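Local coordinates for peptide synthetase, module 7 (Actinoplanes teichomyceticus, PDB 4TX3), which probably acts as a condensation-like domain of a peptide synthetase that recruits cross-linking cytochrome oxygenases to the carrier-bound teicoplanin precursor peptide, at residues 238-251 with 405-418. Residues are numbered along the deposited sequence; the frame is centred on the assembly and turned at random.
Sequences VALRLDAGPHARLA and ERRNDDDDEDGIEG
L242 N gives a nearly straight hydrogen bond to I416 O (2.8 Å, 169°), and I416 N returns one to L242 O, so this antiparallel hydrogen-bonded pair ties strand 238-242 to strand 413-418. The two residues also lie side by side on one sheet face, L242 CD2 3.8 Å from I416 CD1, where branched apolar chains suit a buried surface. Just beyond, the chain turns into helix 244-251. There H247 holds CG anti to its backbone N (chi1 -179°), which carries the ring off the helix to strand 413-418, between two aliphatic groups: I416 CG1 sits over the centre of one face, 3.5 Å from the centroid, and E413 CG covers the opposite face nearer the rim. Near the ring plane, H247 NE2 donates to E405 OE2 (3.0 Å), on the anti side of that carboxylate, while H247 ND1 accepts a weak bond from G415 N (2.9 Å). Glycine suits position 415 because a CB would strike R241 NH2 and its own chain. Replacing H247 by an alanine would probably leave the buried E405 carboxylate without this donor and open a gap between E413 and I416. R407 salt-bridges to E413 and to E369 of strand 363-369, and at longer range to E405. In this condensation-domain fold of the CoA-dependent acyltransferase clan, strand 235-242 is outermost in the chain's four-stranded sheet, with M261 of helix 261-278 against H247 and V440 of helix 429-448 against L240.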
ATOM      1  N   VAL B 238      25.801  -1.851 -13.390  1.00 37.39           N
ATOM      2  CA  VAL B 238      25.748  -1.116 -14.644  1.00 35.48           C
ATOM      3  C   VAL B 238      24.279  -0.815 -14.932  1.00 39.03           C
ATOM      4  O   VAL B 238      23.415  -1.688 -14.787  1.00 40.56           O
ATOM      5  CB  VAL B 238      26.379  -1.907 -15.834  1.00 44.28           C
ATOM      6  CG1 VAL B 238      27.842  -2.174 -15.581  1.00 44.69           C
ATOM      7  CG2 VAL B 238      25.668  -3.236 -16.063  1.00 39.67           C
ATOM      8  N   ALA B 239      23.989   0.426 -15.311  1.00 37.32           N
ATOM      9  CA  ALA B 239      22.628   0.822 -15.627  1.00 36.71           C
ATOM     10  C   ALA B 239      22.221   0.243 -16.963  1.00 41.12           C
ATOM     11  O   ALA B 239      23.043  -0.283 -17.712  1.00 40.21           O
ATOM     12  CB  ALA B 239      22.483   2.335 -15.640  1.00 27.66           C
ATOM     13  N   LEU B 240      20.943   0.381 -17.273  1.00 40.08           N
ATOM     14  CA  LEU B 240      20.380  -0.309 -18.404  1.00 39.81           C
ATOM     15  C   LEU B 240      19.028   0.314 -18.699  1.00 43.47           C
ATOM     16  O   LEU B 240      18.232   0.503 -17.774  1.00 41.18           O
ATOM     17  CB  LEU B 240      20.277  -1.798 -18.065  1.00 42.40           C
ATOM     18  CG  LEU B 240      19.486  -2.849 -18.825  1.00 43.74           C
ATOM     19  CD1 LEU B 240      19.920  -4.179 -18.281  1.00 43.77           C
ATOM     20  CD2 LEU B 240      18.003  -2.690 -18.614  1.00 44.70           C
ATOM     21  N   ARG B 241      18.766   0.635 -19.968  1.00 39.79           N
ATOM     22  CA  ARG B 241      17.451   1.128 -20.354  1.00 36.44           C
ATOM     23  C   ARG B 241      16.912   0.456 -21.618  1.00 36.99           C
ATOM     24  O   ARG B 241      17.659   0.217 -22.552  1.00 39.72           O
ATOM     25  CB  ARG B 241      17.478   2.647 -20.567  1.00 41.83           C
ATOM     26  CG  ARG B 241      16.069   3.228 -20.747  1.00 44.52           C
ATOM     27  CD  ARG B 241      16.008   4.615 -21.388  1.00 47.09           C
ATOM     28  NE  ARG B 241      14.642   4.879 -21.842  1.00 46.32           N
ATOM     29  CZ  ARG B 241      13.675   5.351 -21.059  1.00 45.06           C
ATOM     30  NH1 ARG B 241      13.926   5.642 -19.784  1.00 46.52           N
ATOM     31  NH2 ARG B 241      12.458   5.538 -21.550  1.00 37.41           N
ATOM     32  N   LEU B 242      15.610   0.158 -21.618  1.00 35.93           N
ATOM     33  CA  LEU B 242      14.826  -0.164 -22.811  1.00 31.84           C
ATOM     34  C   LEU B 242      13.825   0.958 -23.084  1.00 37.97           C
ATOM     35  O   LEU B 242      13.028   1.295 -22.204  1.00 41.60           O
ATOM     36  CB  LEU B 242      14.078  -1.489 -22.632  1.00 31.36           C
ATOM     37  CG  LEU B 242      13.161  -1.888 -23.785  1.00 31.84           C
ATOM     38  CD1 LEU B 242      13.978  -2.180 -25.066  1.00 31.41           C
ATOM     39  CD2 LEU B 242      12.317  -3.081 -23.385  1.00 29.72           C
ATOM     40  N   ASP B 243      13.855   1.542 -24.283  1.00 40.35           N
ATOM     41  CA  ASP B 243      13.041   2.735 -24.576  1.00 35.03           C
ATOM     42  C   ASP B 243      11.544   2.405 -24.562  1.00 36.89           C
ATOM     43  O   ASP B 243      11.171   1.236 -24.587  1.00 40.09           O
ATOM     44  CB  ASP B 243      13.442   3.351 -25.927  1.00 33.54           C
ATOM     45  CG  ASP B 243      14.775   4.085 -25.871  1.00 37.32           C
ATOM     46  OD1 ASP B 243      15.153   4.568 -24.778  1.00 39.92           O
ATOM     47  OD2 ASP B 243      15.454   4.183 -26.920  1.00 39.49           O
ATOM     48  N   ALA B 244      10.700   3.436 -24.540  1.00 36.62           N
ATOM     49  CA  ALA B 244       9.260   3.273 -24.349  1.00 35.27           C
ATOM     50  C   ALA B 244       8.577   2.516 -25.491  1.00 36.76           C
ATOM     51  O   ALA B 244       7.754   1.626 -25.258  1.00 34.56           O
ATOM     52  CB  ALA B 244       8.603   4.652 -24.162  1.00 33.87           C
ATOM     53  N   GLY B 245       8.904   2.891 -26.724  1.00 36.50           N
ATOM     54  CA  GLY B 245       8.363   2.231 -27.902  1.00 33.29           C
ATOM     55  C   GLY B 245       8.558   0.718 -27.929  1.00 35.66           C
ATOM     56  O   GLY B 245       7.579  -0.027 -28.008  1.00 35.21           O
ATOM     57  N   PRO B 246       9.821   0.254 -27.879  1.00 33.67           N
ATOM     58  CA  PRO B 246      10.106  -1.178 -27.775  1.00 31.09           C
ATOM     59  C   PRO B 246       9.427  -1.810 -26.562  1.00 37.76           C
ATOM     60  O   PRO B 246       8.881  -2.913 -26.667  1.00 38.77           O
ATOM     61  CB  PRO B 246      11.624  -1.227 -27.623  1.00 30.03           C
ATOM     62  CG  PRO B 246      12.107   0.030 -28.193  1.00 33.69           C
ATOM     63  CD  PRO B 246      11.055   1.053 -27.908  1.00 34.02           C
ATOM     64  N   HIS B 247       9.460  -1.119 -25.426  1.00 35.97           N
ATOM     65  CA  HIS B 247       8.764  -1.586 -24.237  1.00 36.27           C
ATOM     66  C   HIS B 247       7.282  -1.860 -24.558  1.00 39.51           C
ATOM     67  O   HIS B 247       6.734  -2.887 -24.161  1.00 38.78           O
ATOM     68  CB  HIS B 247       8.911  -0.569 -23.103  1.00 32.55           C
ATOM     69  CG  HIS B 247       8.249  -0.978 -21.819  1.00 41.19           C
ATOM     70  ND1 HIS B 247       8.162  -0.143 -20.730  1.00 37.12           N
ATOM     71  CD2 HIS B 247       7.644  -2.137 -21.453  1.00 40.12           C
ATOM     72  CE1 HIS B 247       7.536  -0.765 -19.745  1.00 38.24           C
ATOM     73  NE2 HIS B 247       7.209  -1.972 -20.159  1.00 37.88           N
ATOM     74  N   ALA B 248       6.651  -0.972 -25.319  1.00 38.19           N
ATOM     75  CA  ALA B 248       5.230  -1.113 -25.621  1.00 37.71           C
ATOM     76  C   ALA B 248       4.961  -2.178 -26.689  1.00 39.87           C
ATOM     77  O   ALA B 248       3.957  -2.894 -26.618  1.00 43.97           O
ATOM     78  CB  ALA B 248       4.645   0.244 -26.044  1.00 28.89           C
ATOM     79  N   ARG B 249       5.847  -2.290 -27.674  1.00 38.15           N
ATOM     80  CA  ARG B 249       5.731  -3.360 -28.678  1.00 46.25           C
ATOM     81  C   ARG B 249       5.860  -4.753 -28.059  1.00 48.07           C
ATOM     82  O   ARG B 249       5.177  -5.687 -28.479  1.00 47.51           O
ATOM     83  CB  ARG B 249       6.786  -3.201 -29.778  1.00 45.64           C
ATOM     84  CG  ARG B 249       6.347  -2.310 -30.921  1.00 54.84           C
ATOM     85  CD  ARG B 249       5.712  -3.122 -32.031  1.00 65.52           C
ATOM     86  NE  ARG B 249       6.573  -3.227 -33.207  1.00 63.11           N
ATOM     87  CZ  ARG B 249       6.440  -4.163 -34.143  1.00 68.43           C
ATOM     88  NH1 ARG B 249       5.495  -5.093 -34.025  1.00 64.76           N
ATOM     89  NH2 ARG B 249       7.270  -4.184 -35.182  1.00 72.46           N
ATOM     90  N   LEU B 250       6.757  -4.888 -27.081  1.00 41.60           N
ATOM     91  CA  LEU B 250       6.912  -6.132 -26.340  1.00 42.62           C
ATOM     92  C   LEU B 250       5.630  -6.510 -25.620  1.00 47.67           C
ATOM     93  O   LEU B 250       5.272  -7.676 -25.544  1.00 51.48           O
ATOM     94  CB  LEU B 250       8.033  -6.016 -25.321  1.00 42.44           C
ATOM     95  CG  LEU B 250       9.334  -6.758 -25.593  1.00 41.28           C
ATOM     96  CD1 LEU B 250      10.172  -6.660 -24.346  1.00 37.61           C
ATOM     97  CD2 LEU B 250       9.074  -8.207 -25.967  1.00 39.85           C
ATOM     98  N   ALA B 251       4.946  -5.508 -25.085  1.00 46.69           N
ATOM     99  CA  ALA B 251       3.699  -5.732 -24.381  1.00 47.83           C
ATOM    100  C   ALA B 251       2.595  -6.198 -25.330  1.00 53.17           C
ATOM    101  O   ALA B 251       1.677  -6.894 -24.916  1.00 51.79           O
ATOM    102  CB  ALA B 251       3.278  -4.463 -23.648  1.00 44.90           C
ATOM    103  N   GLU B 405       9.550  -1.625 -14.700  1.00 40.57           N
ATOM    104  CA  GLU B 405       8.623  -1.107 -15.706  1.00 39.45           C
ATOM    105  C   GLU B 405       8.099   0.269 -15.318  1.00 42.29           C
ATOM    106  O   GLU B 405       7.454   0.402 -14.280  1.00 43.83           O
ATOM    107  CB  GLU B 405       7.428  -2.054 -15.889  1.00 45.67           C
ATOM    108  CG  GLU B 405       7.710  -3.394 -16.574  1.00 40.63           C
ATOM    109  CD  GLU B 405       6.422  -4.073 -17.052  1.00 50.15           C
ATOM    110  OE1 GLU B 405       5.705  -4.663 -16.209  1.00 52.77           O
ATOM    111  OE2 GLU B 405       6.112  -3.996 -18.270  1.00 42.45           O
ATOM    112  N   ARG B 406       8.371   1.284 -16.140  1.00 40.55           N
ATOM    113  CA  ARG B 406       7.752   2.602 -15.977  1.00 41.18           C
ATOM    114  C   ARG B 406       6.391   2.622 -16.657  1.00 44.54           C
ATOM    115  O   ARG B 406       6.180   1.931 -17.652  1.00 36.52           O
ATOM    116  CB  ARG B 406       8.613   3.720 -16.578  1.00 41.01           C
ATOM    117  CG  ARG B 406       9.952   3.954 -15.914  1.00 41.84           C
ATOM    118  CD  ARG B 406       9.761   4.271 -14.472  1.00 48.07           C
ATOM    119  NE  ARG B 406      11.026   4.520 -13.802  1.00 52.37           N
ATOM    120  CZ  ARG B 406      11.147   4.624 -12.484  1.00 54.33           C
ATOM    121  NH1 ARG B 406      10.072   4.493 -11.709  1.00 51.64           N
ATOM    122  NH2 ARG B 406      12.340   4.844 -11.942  1.00 52.89           N
ATOM    123  N   ARG B 407       5.474   3.430 -16.133  1.00 48.05           N
ATOM    124  CA  ARG B 407       4.189   3.649 -16.796  1.00 47.70           C
ATOM    125  C   ARG B 407       3.781   5.117 -16.785  1.00 49.07           C
ATOM    126  O   ARG B 407       4.139   5.874 -15.874  1.00 48.46           O
ATOM    127  CB  ARG B 407       3.098   2.801 -16.147  1.00 50.40           C
ATOM    128  CG  ARG B 407       3.334   1.328 -16.357  1.00 55.68           C
ATOM    129  CD  ARG B 407       2.334   0.476 -15.623  1.00 58.88           C
ATOM    130  NE  ARG B 407       2.587  -0.927 -15.898  1.00 57.20           N
ATOM    131  CZ  ARG B 407       2.316  -1.510 -17.058  1.00 56.52           C
ATOM    132  NH1 ARG B 407       1.782  -0.799 -18.051  1.00 56.02           N
ATOM    133  NH2 ARG B 407       2.576  -2.799 -17.227  1.00 54.18           N
ATOM    134  N   ASN B 408       3.037   5.519 -17.809  1.00 46.27           N
ATOM    135  CA  ASN B 408       2.577   6.890 -17.880  1.00 41.59           C
ATOM    136  C   ASN B 408       1.277   7.021 -17.093  1.00 48.61           C
ATOM    137  O   ASN B 408       0.919   6.122 -16.327  1.00 49.07           O
ATOM    138  CB  ASN B 408       2.423   7.356 -19.342  1.00 40.25           C
ATOM    139  CG  ASN B 408       1.370   6.567 -20.139  1.00 45.71           C
ATOM    140  OD1 ASN B 408       0.405   6.033 -19.596  1.00 48.77           O
ATOM    141  ND2 ASN B 408       1.552   6.524 -21.448  1.00 44.78           N
ATOM    142  N   ASP B 409       0.577   8.136 -17.273  1.00 51.18           N
ATOM    143  CA  ASP B 409      -0.621   8.413 -16.486  1.00 49.23           C
ATOM    144  C   ASP B 409      -1.814   7.638 -16.988  1.00 45.88           C
ATOM    145  O   ASP B 409      -2.793   7.497 -16.278  1.00 53.25           O
ATOM    146  CB  ASP B 409      -0.940   9.906 -16.493  1.00 52.29           C
ATOM    147  CG  ASP B 409       0.115  10.718 -15.802  1.00 58.60           C
ATOM    148  OD1 ASP B 409       0.840  10.145 -14.962  1.00 65.17           O
ATOM    149  OD2 ASP B 409       0.228  11.924 -16.094  1.00 67.88           O
ATOM    150  N   ASP B 410      -1.746   7.154 -18.219  1.00 47.11           N
ATOM    151  CA  ASP B 410      -2.778   6.262 -18.728  1.00 52.41           C
ATOM    152  C   ASP B 410      -2.461   4.789 -18.418  1.00 54.98           C
ATOM    153  O   ASP B 410      -3.018   3.885 -19.051  1.00 55.55           O
ATOM    154  CB  ASP B 410      -2.953   6.443 -20.237  1.00 51.30           C
ATOM    155  CG  ASP B 410      -3.673   7.727 -20.590  1.00 62.19           C
ATOM    156  OD1 ASP B 410      -4.114   8.431 -19.657  1.00 63.89           O
ATOM    157  OD2 ASP B 410      -3.806   8.028 -21.800  1.00 66.97           O
ATOM    158  N   ASP B 411      -1.560   4.553 -17.466  1.00 45.92           N
ATOM    159  CA  ASP B 411      -1.125   3.194 -17.137  1.00 58.69           C
ATOM    160  C   ASP B 411      -0.419   2.470 -18.306  1.00 55.40           C
ATOM    161  O   ASP B 411      -0.297   1.245 -18.299  1.00 55.72           O
ATOM    162  CB  ASP B 411      -2.324   2.356 -16.665  1.00 59.66           C
ATOM    163  CG  ASP B 411      -1.927   1.274 -15.697  1.00 65.87           C
ATOM    164  OD1 ASP B 411      -1.165   1.590 -14.755  1.00 70.09           O
ATOM    165  OD2 ASP B 411      -2.361   0.115 -15.883  1.00 68.93           O
ATOM    166  N   ASP B 412       0.052   3.223 -19.300  1.00 53.13           N
ATOM    167  CA  ASP B 412       0.725   2.626 -20.455  1.00 48.71           C
ATOM    168  C   ASP B 412       2.247   2.525 -20.290  1.00 48.37           C
ATOM    169  O   ASP B 412       2.883   3.386 -19.662  1.00 45.31           O
ATOM    170  CB  ASP B 412       0.394   3.415 -21.723  1.00 49.16           C
ATOM    171  CG  ASP B 412      -1.059   3.240 -22.152  1.00 56.87           C
ATOM    172  OD1 ASP B 412      -1.742   2.377 -21.560  1.00 60.76           O
ATOM    173  OD2 ASP B 412      -1.521   3.952 -23.072  1.00 59.73           O
ATOM    174  N   GLU B 413       2.800   1.448 -20.848  1.00 40.51           N
ATOM    175  CA  GLU B 413       4.233   1.198 -20.922  1.00 36.81           C
ATOM    176  C   GLU B 413       5.053   2.418 -21.356  1.00 42.53           C
ATOM    177  O   GLU B 413       4.840   2.976 -22.441  1.00 38.59           O
ATOM    178  CB  GLU B 413       4.500   0.047 -21.891  1.00 40.76           C
ATOM    179  CG  GLU B 413       4.190  -1.349 -21.350  1.00 43.51           C
ATOM    180  CD  GLU B 413       2.712  -1.724 -21.418  1.00 48.88           C
ATOM    181  OE1 GLU B 413       1.944  -1.127 -22.210  1.00 50.00           O
ATOM    182  OE2 GLU B 413       2.319  -2.638 -20.669  1.00 54.75           O
ATOM    183  N   ASP B 414       6.007   2.815 -20.520  1.00 38.77           N
ATOM    184  CA  ASP B 414       6.784   4.014 -20.787  1.00 37.94           C
ATOM    185  C   ASP B 414       8.301   3.828 -20.608  1.00 38.49           C
ATOM    186  O   ASP B 414       9.003   4.754 -20.221  1.00 39.50           O
ATOM    187  CB  ASP B 414       6.288   5.143 -19.888  1.00 40.57           C
ATOM    188  CG  ASP B 414       6.528   6.503 -20.496  1.00 41.97           C
ATOM    189  OD1 ASP B 414       6.227   6.677 -21.703  1.00 39.24           O
ATOM    190  OD2 ASP B 414       7.027   7.390 -19.775  1.00 39.77           O
ATOM    191  N   GLY B 415       8.804   2.629 -20.903  1.00 42.16           N
ATOM    192  CA  GLY B 415      10.227   2.336 -20.802  1.00 37.83           C
ATOM    193  C   GLY B 415      10.581   1.381 -19.668  1.00 41.27           C
ATOM    194  O   GLY B 415       9.938   1.381 -18.613  1.00 37.41           O
ATOM    195  N   ILE B 416      11.604   0.553 -19.870  1.00 37.22           N
ATOM    196  CA  ILE B 416      12.116  -0.232 -18.753  1.00 38.03           C
ATOM    197  C   ILE B 416      13.486   0.282 -18.326  1.00 38.23           C
ATOM    198  O   ILE B 416      14.380   0.473 -19.146  1.00 39.51           O
ATOM    199  CB  ILE B 416      12.209  -1.720 -19.078  1.00 37.08           C
ATOM    200  CG1 ILE B 416      10.846  -2.252 -19.535  1.00 38.23           C
ATOM    201  CG2 ILE B 416      12.707  -2.476 -17.859  1.00 34.08           C
ATOM    202  CD1 ILE B 416      10.851  -3.731 -19.953  1.00 28.58           C
ATOM    203  N   GLU B 417      13.624   0.513 -17.028  1.00 38.52           N
ATOM    204  CA  GLU B 417      14.804   1.125 -16.433  1.00 40.13           C
ATOM    205  C   GLU B 417      15.392   0.145 -15.413  1.00 41.50           C
ATOM    206  O   GLU B 417      14.652  -0.574 -14.738  1.00 35.70           O
ATOM    207  CB  GLU B 417      14.408   2.459 -15.786  1.00 43.56           C
ATOM    208  CG  GLU B 417      15.457   3.170 -14.939  1.00 49.09           C
ATOM    209  CD  GLU B 417      15.007   4.592 -14.526  1.00 65.98           C
ATOM    210  OE1 GLU B 417      13.861   4.745 -14.019  1.00 58.36           O
ATOM    211  OE2 GLU B 417      15.790   5.562 -14.723  1.00 64.53           O
ATOM    212  N   GLY B 418      16.711   0.079 -15.302  1.00 40.46           N
ATOM    213  CA  GLY B 418      17.263  -0.874 -14.364  1.00 38.47           C
ATOM    214  C   GLY B 418      18.763  -0.995 -14.286  1.00 38.78           C
ATOM    215  O   GLY B 418      19.504  -0.154 -14.803  1.00 43.55           O
TER